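Local structure of dipicolinate synthase, B chain (Bacillus cereus, 3MCU) at residues N96-A104 with G138-A146; E35-T43 with I61-N71. The protein probably acts together with its partner subunit DpaA in oxidising dihydrodipicolinate to dipicolinate, with NADP as the hydride acceptor, during sporulation. All blocks are in the same frame, centred on the assembly; numbering follows the deposited sequence.

Overall arrangement
Both contacts lie in the alpha/beta fold of a flavoprotein-family chain, on opposite sides of its centre, with contact centres 24 Å apart. Contact 1 packs two helices, 96-104 against 138-146, and is buried, mostly apolar, packed against the central sheet and touched by neighbouring subunits. Contact 2 lies nearer the surface: the strand in 35-43 meets the helix end and following loop of 61-71, untouched by other chains of the assembly, and adds backbone hydrogen bonds and an arginine-phenylalanine stack to its apolar packing. They share no element, yet one phosphate ion touches both, held by Asn96 and Ser97 of contact 1 and by Ser41 of contact 2.

Contact 1: residues N96-A104 with G138-A146; sequences NSMSKFANA and GVNLMRLMA. With PO4 (phosphate ion), chain J.
Two helices of the alpha/beta fold, each following a parallel strand of the sheet, pack here at a crossing angle of 53°, with Ala102 set against Asn140 and Leu144. The small Ala102 lets the backbones approach closely, CA of Ala102 lying 5.6 Å from CA of Asn140. Leu144 splits its two branches: CD1 touches CG of Met98 (selenomethionine) at 3.7 Å, while CD2 reaches CD2 of the Phe101 ring, also at 3.7 Å. The Met98 chain is extended through chi1 (178°) and chi2 (166°), which brings SE to CB of Leu141 at 4.1 Å; the bend at chi3 sets only the methyl CE, also near that CB. Val128 and Leu126 of the sheet touch this apolar cluster at Met98, Phe101 and Leu144. At the polar end, Asn140 rests its amide beside Ser99 and Ala102; its ND2 bonds to Asn137, and its OD1 takes a weak hydrogen bond from NH1 of Arg143 at 2.9 Å. Ser99 OG is instead hydrogen-bonded to the Asn103 carbonyl of a neighbouring subunit, so the helix pair also builds the subunit interface. Near the start of helix 95-102, Asn96 ND2 donates to O4 of a phosphate, probably a crystallisation ion, at 3.0 Å, and Ser97 OG meets the same oxygen. Two neighbouring helices, each following a strand, thus pack side by side against a mostly parallel sheet, as in a Rossmann-like alpha/beta fold.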
loop_
_atom_site.group_PDB
_atom_site.type_symbol
_atom_site.label_atom_id
_atom_site.label_comp_id
_atom_site.label_asym_id
_atom_site.label_seq_id
_atom_site.Cartn_x
_atom_site.Cartn_y
_atom_site.Cartn_z
ATOM N N ASN D 96 -7.128 15.277 -6.298
ATOM C CA ASN D 96 -5.989 15.047 -7.171
ATOM C C ASN D 96 -4.650 15.390 -6.502
ATOM O O ASN D 96 -3.704 14.595 -6.550
ATOM C CB ASN D 96 -6.151 15.790 -8.504
ATOM C CG ASN D 96 -5.024 15.485 -9.483
ATOM O OD1 ASN D 96 -4.814 14.333 -9.876
ATOM N ND2 ASN D 96 -4.281 16.518 -9.868
ATOM N N SER D 97 -4.574 16.563 -5.871
ATOM C CA SER D 97 -3.333 16.998 -5.207
ATOM C C SER D 97 -3.060 16.213 -3.919
ATOM O O SER D 97 -1.925 15.950 -3.577
ATOM C CB SER D 97 -3.383 18.495 -4.885
ATOM O OG SER D 97 -3.506 19.286 -6.055
HETATM N N MSE D 98 -4.113 15.841 -3.200
HETATM C CA MSE D 98 -3.962 15.012 -2.007
HETATM C C MSE D 98 -3.343 13.645 -2.338
HETATM O O MSE D 98 -2.478 13.139 -1.620
HETATM C CB MSE D 98 -5.319 14.801 -1.332
HETATM C CG MSE D 98 -5.213 13.905 -0.111
HETATM SE SE MSE D 98 -6.791 13.934 1.036
HETATM C CE MSE D 98 -7.958 12.806 -0.058
ATOM N N SER D 99 -3.814 13.041 -3.415
ATOM C CA SER D 99 -3.266 11.786 -3.887
ATOM C C SER D 99 -1.809 11.956 -4.270
ATOM O O SER D 99 -0.962 11.145 -3.897
ATOM C CB SER D 99 -4.059 11.284 -5.095
ATOM O OG SER D 99 -3.399 10.177 -5.682
ATOM N N LYS D 100 -1.509 13.013 -5.013
ATOM C CA LYS D 100 -0.131 13.271 -5.415
ATOM C C LYS D 100 0.779 13.543 -4.203
ATOM O O LYS D 100 1.878 12.982 -4.098
ATOM C CB LYS D 100 -0.074 14.409 -6.442
ATOM C CG LYS D 100 -0.480 13.985 -7.866
ATOM C CD LYS D 100 -0.741 15.190 -8.781
ATOM C CE LYS D 100 -0.823 14.753 -10.243
ATOM N NZ LYS D 100 -1.750 15.577 -11.081
ATOM N N PHE D 101 0.318 14.392 -3.284
ATOM C CA PHE D 101 1.035 14.644 -2.036
ATOM C C PHE D 101 1.316 13.326 -1.301
ATOM O O PHE D 101 2.463 13.047 -0.948
ATOM C CB PHE D 101 0.242 15.611 -1.138
ATOM C CG PHE D 101 1.027 16.134 0.041
ATOM C CD1 PHE D 101 2.374 16.408 -0.074
ATOM C CD2 PHE D 101 0.408 16.369 1.250
ATOM C CE1 PHE D 101 3.093 16.883 0.994
ATOM C CE2 PHE D 101 1.116 16.853 2.325
ATOM C CZ PHE D 101 2.454 17.110 2.205
ATOM N N ALA D 102 0.284 12.511 -1.079
ATOM C CA ALA D 102 0.456 11.249 -0.334
ATOM C C ALA D 102 1.479 10.332 -0.983
ATOM O O ALA D 102 2.137 9.551 -0.302
ATOM C CB ALA D 102 -0.850 10.510 -0.199
ATOM N N ASN D 103 1.594 10.417 -2.302
ATOM C CA ASN D 103 2.525 9.567 -3.034
ATOM C C ASN D 103 3.880 10.230 -3.286
ATOM O O ASN D 103 4.750 9.644 -3.917
ATOM C CB ASN D 103 1.896 9.086 -4.344
ATOM C CG ASN D 103 0.794 8.076 -4.114
ATOM O OD1 ASN D 103 -0.378 8.343 -4.391
ATOM N ND2 ASN D 103 1.153 6.921 -3.573
ATOM N N ALA D 104 4.051 11.446 -2.771
ATOM C CA ALA D 104 5.317 12.173 -2.885
ATOM C C ALA D 104 5.657 12.584 -4.324
ATOM O O ALA D 104 6.814 12.598 -4.711
ATOM C CB ALA D 104 6.466 11.371 -2.266
ATOM N N GLY D 138 -9.449 7.520 0.264
ATOM C CA GLY D 138 -9.419 7.309 1.701
ATOM C C GLY D 138 -8.062 6.918 2.257
ATOM O O GLY D 138 -7.595 7.453 3.297
ATOM N N VAL D 139 -7.436 5.974 1.566
ATOM C CA VAL D 139 -6.121 5.455 1.952
ATOM C C VAL D 139 -5.061 6.538 1.834
ATOM O O VAL D 139 -4.103 6.559 2.592
ATOM C CB VAL D 139 -5.734 4.236 1.097
ATOM C CG1 VAL D 139 -4.284 3.855 1.334
ATOM C CG2 VAL D 139 -6.623 3.062 1.440
ATOM N N ASN D 140 -5.247 7.469 0.911
ATOM C CA ASN D 140 -4.299 8.572 0.783
ATOM C C ASN D 140 -4.441 9.552 1.930
ATOM O O ASN D 140 -3.450 10.008 2.503
ATOM C CB ASN D 140 -4.483 9.274 -0.561
ATOM C CG ASN D 140 -3.973 8.427 -1.726
ATOM O OD1 ASN D 140 -2.971 7.710 -1.586
ATOM N ND2 ASN D 140 -4.654 8.498 -2.860
ATOM N N LEU D 141 -5.693 9.857 2.261
ATOM C CA LEU D 141 -6.014 10.710 3.380
ATOM C C LEU D 141 -5.366 10.157 4.652
ATOM O O LEU D 141 -4.645 10.864 5.355
ATOM C CB LEU D 141 -7.542 10.807 3.533
ATOM C CG LEU D 141 -8.110 11.953 4.380
ATOM C CD1 LEU D 141 -9.639 12.137 4.111
ATOM C CD2 LEU D 141 -7.853 11.713 5.835
HETATM N N MSE D 142 -5.629 8.890 4.946
HETATM C CA MSE D 142 -5.132 8.281 6.179
HETATM C C MSE D 142 -3.628 8.117 6.216
HETATM O O MSE D 142 -3.051 8.121 7.298
HETATM C CB MSE D 142 -5.805 6.937 6.458
HETATM C CG MSE D 142 -7.250 7.080 6.892
HETATM SE SE MSE D 142 -7.432 8.270 8.429
HETATM C CE MSE D 142 -9.234 7.663 8.938
ATOM N N ARG D 143 -2.995 7.973 5.053
ATOM C CA ARG D 143 -1.544 7.824 5.015
ATOM C C ARG D 143 -0.938 9.147 5.491
ATOM O O ARG D 143 -0.023 9.168 6.320
ATOM C CB ARG D 143 -1.034 7.419 3.607
ATOM C CG ARG D 143 0.509 7.370 3.478
ATOM C CD ARG D 143 0.993 6.797 2.119
ATOM N NE ARG D 143 0.238 5.593 1.778
ATOM C CZ ARG D 143 -0.585 5.473 0.729
ATOM N NH1 ARG D 143 -0.747 6.473 -0.144
ATOM N NH2 ARG D 143 -1.238 4.335 0.541
ATOM N N LEU D 144 -1.491 10.249 4.993
ATOM C CA LEU D 144 -1.081 11.591 5.401
ATOM C C LEU D 144 -1.372 11.869 6.877
ATOM O O LEU D 144 -0.500 12.353 7.613
ATOM C CB LEU D 144 -1.768 12.643 4.535
ATOM C CG LEU D 144 -1.353 12.645 3.061
ATOM C CD1 LEU D 144 -2.298 13.495 2.197
ATOM C CD2 LEU D 144 0.083 13.109 2.919
HETATM N N MSE D 145 -2.595 11.579 7.307
HETATM C CA MSE D 145 -2.973 11.749 8.710
HETATM C C MSE D 145 -1.913 11.124 9.596
HETATM O O MSE D 145 -1.589 11.666 10.644
HETATM C CB MSE D 145 -4.310 11.070 9.021
HETATM C CG MSE D 145 -5.539 11.968 9.011
HETATM SE SE MSE D 145 -5.655 13.138 10.587
HETATM C CE MSE D 145 -5.335 11.827 11.985
ATOM N N ALA D 146 -1.408 9.960 9.195
ATOM C CA ALA D 146 -0.451 9.228 10.031
ATOM C C ALA D 146 1.007 9.719 9.942
ATOM O O ALA D 146 1.840 9.279 10.715
ATOM C CB ALA D 146 -0.503 7.698 9.711
HETATM P P PO4 J . -4.785 20.257 -9.061
HETATM O O1 PO4 J . -4.293 21.604 -8.543
HETATM O O2 PO4 J . -6.249 20.038 -8.747
HETATM O O3 PO4 J . -4.556 20.215 -10.560
HETATM O O4 PO4 J . -4.032 19.129 -8.415
#

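Contact 2: residues E35-T43 with I61-N71. With PO4 (phosphate ion), chain J.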
loop_
_atom_site.group_PDB
_atom_site.type_symbol
_atom_site.label_atom_id
_atom_site.label_comp_id
_atom_site.label_asym_id
_atom_site.label_seq_id
_atom_site.Cartn_x
_atom_site.Cartn_y
_atom_site.Cartn_z
ATOM N N GLU D 35 3.823 36.511 8.097
ATOM C CA GLU D 35 4.316 36.790 6.763
ATOM C C GLU D 35 3.783 35.685 5.847
ATOM O O GLU D 35 4.079 34.508 6.045
ATOM C CB GLU D 35 5.844 36.813 6.794
ATOM C CG GLU D 35 6.523 37.029 5.461
ATOM C CD GLU D 35 8.039 36.840 5.555
ATOM O OE1 GLU D 35 8.576 35.916 4.907
ATOM O OE2 GLU D 35 8.684 37.608 6.297
ATOM N N VAL D 36 2.991 36.062 4.852
ATOM C CA VAL D 36 2.312 35.088 3.999
ATOM C C VAL D 36 2.892 34.989 2.584
ATOM O O VAL D 36 2.893 35.977 1.857
ATOM C CB VAL D 36 0.828 35.447 3.900
ATOM C CG1 VAL D 36 0.065 34.417 3.077
ATOM C CG2 VAL D 36 0.252 35.553 5.281
ATOM N N ARG D 37 3.384 33.802 2.199
ATOM C CA ARG D 37 3.900 33.588 0.844
ATOM C C ARG D 37 2.942 32.742 0.019
ATOM O O ARG D 37 2.830 31.532 0.236
ATOM C CB ARG D 37 5.287 32.913 0.839
ATOM C CG ARG D 37 6.148 33.111 2.080
ATOM C CD ARG D 37 6.975 34.402 2.108
ATOM N NE ARG D 37 7.925 34.529 1.005
ATOM C CZ ARG D 37 9.097 35.164 1.065
ATOM N NH1 ARG D 37 9.528 35.721 2.191
ATOM N NH2 ARG D 37 9.846 35.233 -0.021
ATOM N N PRO D 38 2.250 33.367 -0.939
ATOM C CA PRO D 38 1.283 32.622 -1.758
ATOM C C PRO D 38 1.954 31.678 -2.753
ATOM O O PRO D 38 2.979 32.008 -3.347
ATOM C CB PRO D 38 0.525 33.723 -2.517
ATOM C CG PRO D 38 0.885 35.006 -1.829
ATOM C CD PRO D 38 2.256 34.802 -1.261
ATOM N N VAL D 39 1.354 30.507 -2.924
ATOM C CA VAL D 39 1.810 29.532 -3.903
ATOM C C VAL D 39 0.613 29.098 -4.749
ATOM O O VAL D 39 -0.399 28.631 -4.221
ATOM C CB VAL D 39 2.435 28.305 -3.203
ATOM C CG1 VAL D 39 3.076 27.367 -4.218
ATOM C CG2 VAL D 39 3.460 28.754 -2.175
ATOM N N VAL D 40 0.716 29.284 -6.058
ATOM C CA VAL D 40 -0.369 28.890 -6.953
ATOM C C VAL D 40 0.063 27.745 -7.856
ATOM O O VAL D 40 1.127 27.796 -8.483
ATOM C CB VAL D 40 -0.869 30.066 -7.821
ATOM C CG1 VAL D 40 -1.429 31.156 -6.946
ATOM C CG2 VAL D 40 0.258 30.619 -8.671
ATOM N N SER D 41 -0.762 26.706 -7.917
ATOM C CA SER D 41 -0.441 25.539 -8.737
ATOM C C SER D 41 -0.731 25.787 -10.226
ATOM O O SER D 41 -0.548 24.892 -11.062
ATOM C CB SER D 41 -1.166 24.286 -8.223
ATOM O OG SER D 41 -2.571 24.391 -8.383
ATOM N N TYR D 42 -1.177 27.001 -10.549
ATOM C CA TYR D 42 -1.229 27.456 -11.943
ATOM C C TYR D 42 -0.299 28.648 -12.210
ATOM O O TYR D 42 -0.282 29.624 -11.455
ATOM C CB TYR D 42 -2.668 27.743 -12.399
ATOM C CG TYR D 42 -3.479 26.473 -12.475
ATOM C CD1 TYR D 42 -2.889 25.287 -12.907
ATOM C CD2 TYR D 42 -4.820 26.447 -12.101
ATOM C CE1 TYR D 42 -3.607 24.110 -12.967
ATOM C CE2 TYR D 42 -5.555 25.275 -12.161
ATOM C CZ TYR D 42 -4.941 24.105 -12.595
ATOM O OH TYR D 42 -5.657 22.928 -12.661
ATOM N N THR D 43 0.477 28.549 -13.289
ATOM C CA THR D 43 1.540 29.511 -13.588
ATOM C C THR D 43 1.086 30.972 -13.537
ATOM O O THR D 43 -0.105 31.270 -13.397
ATOM C CB THR D 43 2.206 29.216 -14.961
ATOM O OG1 THR D 43 3.467 29.898 -15.045
ATOM C CG2 THR D 43 1.298 29.644 -16.120
ATOM N N ILE D 61 -4.197 39.119 -4.308
ATOM C CA ILE D 61 -3.511 38.287 -3.323
ATOM C C ILE D 61 -2.093 38.785 -3.104
ATOM O O ILE D 61 -1.600 38.815 -1.984
ATOM C CB ILE D 61 -3.429 36.823 -3.782
ATOM C CG1 ILE D 61 -4.778 36.130 -3.623
ATOM C CG2 ILE D 61 -2.376 36.070 -2.985
ATOM C CD1 ILE D 61 -4.718 34.649 -3.943
ATOM N N GLU D 62 -1.449 39.189 -4.189
ATOM C CA GLU D 62 -0.064 39.630 -4.129
ATOM C C GLU D 62 0.071 41.001 -3.464
ATOM O O GLU D 62 1.098 41.307 -2.860
ATOM C CB GLU D 62 0.571 39.617 -5.527
ATOM C CG GLU D 62 0.608 38.227 -6.170
ATOM C CD GLU D 62 1.536 38.145 -7.372
ATOM O OE1 GLU D 62 1.772 37.025 -7.879
ATOM O OE2 GLU D 62 2.037 39.201 -7.811
ATOM N N GLU D 63 -0.971 41.818 -3.561
ATOM C CA GLU D 63 -0.969 43.099 -2.871
ATOM C C GLU D 63 -1.239 42.895 -1.382
ATOM O O GLU D 63 -0.587 43.504 -0.533
ATOM C CB GLU D 63 -2.005 44.048 -3.475
ATOM C CG GLU D 63 -1.968 45.450 -2.887
ATOM C CD GLU D 63 -3.325 45.900 -2.380
ATOM O OE1 GLU D 63 -3.380 46.887 -1.610
ATOM O OE2 GLU D 63 -4.333 45.261 -2.747
ATOM N N ILE D 64 -2.207 42.031 -1.080
ATOM C CA ILE D 64 -2.538 41.671 0.295
ATOM C C ILE D 64 -1.310 41.182 1.064
ATOM O O ILE D 64 -1.065 41.602 2.197
ATOM C CB ILE D 64 -3.627 40.568 0.338
ATOM C CG1 ILE D 64 -4.951 41.094 -0.223
ATOM C CG2 ILE D 64 -3.816 40.049 1.757
ATOM C CD1 ILE D 64 -6.101 40.088 -0.173
ATOM N N THR D 65 -0.530 40.305 0.435
ATOM C CA THR D 65 0.588 39.655 1.112
ATOM C C THR D 65 1.904 40.418 0.984
ATOM O O THR D 65 2.773 40.314 1.846
ATOM C CB THR D 65 0.789 38.218 0.593
ATOM O OG1 THR D 65 1.062 38.250 -0.812
ATOM C CG2 THR D 65 -0.460 37.387 0.848
ATOM N N GLY D 66 2.050 41.179 -0.092
ATOM C CA GLY D 66 3.305 41.846 -0.366
ATOM C C GLY D 66 4.347 40.925 -0.986
ATOM O O GLY D 66 5.543 41.238 -1.001
ATOM N N PHE D 67 3.902 39.778 -1.493
ATOM C CA PHE D 67 4.796 38.877 -2.217
ATOM C C PHE D 67 4.160 38.406 -3.508
ATOM O O PHE D 67 2.961 38.138 -3.561
ATOM C CB PHE D 67 5.216 37.677 -1.359
ATOM C CG PHE D 67 6.099 38.040 -0.209
ATOM C CD1 PHE D 67 7.470 38.134 -0.372
ATOM C CD2 PHE D 67 5.561 38.301 1.034
ATOM C CE1 PHE D 67 8.285 38.476 0.679
ATOM C CE2 PHE D 67 6.376 38.643 2.098
ATOM C CZ PHE D 67 7.740 38.730 1.918
ATOM N N LYS D 68 4.970 38.329 -4.553
ATOM C CA LYS D 68 4.549 37.713 -5.796
ATOM C C LYS D 68 4.293 36.243 -5.509
ATOM O O LYS D 68 5.064 35.598 -4.805
ATOM C CB LYS D 68 5.624 37.876 -6.870
ATOM C CG LYS D 68 7.003 37.375 -6.444
ATOM C CD LYS D 68 7.588 38.188 -5.288
ATOM C CE LYS D 68 8.640 37.376 -4.527
ATOM N NZ LYS D 68 9.208 38.125 -3.369
ATOM N N ALA D 69 3.191 35.725 -6.030
ATOM C CA ALA D 69 2.858 34.322 -5.840
ATOM C C ALA D 69 3.903 33.439 -6.490
ATOM O O ALA D 69 4.358 33.705 -7.600
ATOM C CB ALA D 69 1.485 34.016 -6.414
ATOM N N ILE D 70 4.295 32.387 -5.790
ATOM C CA ILE D 70 5.176 31.403 -6.391
ATOM C C ILE D 70 4.305 30.593 -7.347
ATOM O O ILE D 70 3.203 30.171 -6.983
ATOM C CB ILE D 70 5.884 30.552 -5.312
ATOM C CG1 ILE D 70 6.934 31.419 -4.595
ATOM C CG2 ILE D 70 6.529 29.315 -5.918
ATOM C CD1 ILE D 70 7.488 30.829 -3.313
ATOM N N ASN D 71 4.774 30.431 -8.582
ATOM C CA ASN D 71 3.946 29.859 -9.639
ATOM C C ASN D 71 4.719 28.933 -10.562
ATOM O O ASN D 71 4.292 28.661 -11.678
ATOM C CB ASN D 71 3.292 30.965 -10.464
ATOM C CG ASN D 71 4.310 31.884 -11.112
ATOM O OD1 ASN D 71 5.514 31.653 -11.030
ATOM N ND2 ASN D 71 3.826 32.932 -11.771
HETATM P P PO4 J . -4.785 20.257 -9.061
HETATM O O1 PO4 J . -4.293 21.604 -8.543
HETATM O O2 PO4 J . -6.249 20.038 -8.747
HETATM O O3 PO4 J . -4.556 20.215 -10.560
HETATM O O4 PO4 J . -4.032 19.129 -8.415
HETATM O O HOH W 1 5.094 33.971 -2.463
#
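Two backbone hydrogen bonds from Ile70 to the residues flanking Val39 make a single beta bridge between Val39 and Ile70: Ile70 N donates to Pro38 O at 2.8 Å, and Ile70 O accepts from Val40 N, with the donor almost in line with the C=O bond (177°). A water donates to both Pro38 O and Lys68 O, giving the proline carbonyl a second partner. Stacking dominates the outer end, where the Arg37 guanidinium lies flat over one face of Phe67, its CZ 3.9 Å from the ring centroid and the planes 21° apart, a cation-pi contact. The arginine chain, bent at chi2 and chi3, also lays CD over that ring. A salt bridge from NH1 of Arg37 to OE1 of Glu35, 2.9 Å long and in the guanidinium plane, restrains the group's rotation; OE1 is shared with Arg7. Apolar packing centres on Pro38, whose CG touches CG2 of Ile61 at 3.6 Å while its CB faces Ala69. The same CG lies 3.4 Å from the hydroxyl OG1 of Thr65. Side-chain hydrogen bonds shape the helix exit: Thr65 OG1 donates to Ile61 O and accepts from Phe67 N, forming an ST turn, and Ala69 N donates to Glu62 OE1 at 2.7 Å. Beyond the strand, Ser41 OG binds the phosphate. A helix running back antiparallel to an edge strand of the mostly parallel sheet, its exit loop bridged to that strand, fits a Rossmann-like alpha/beta fold.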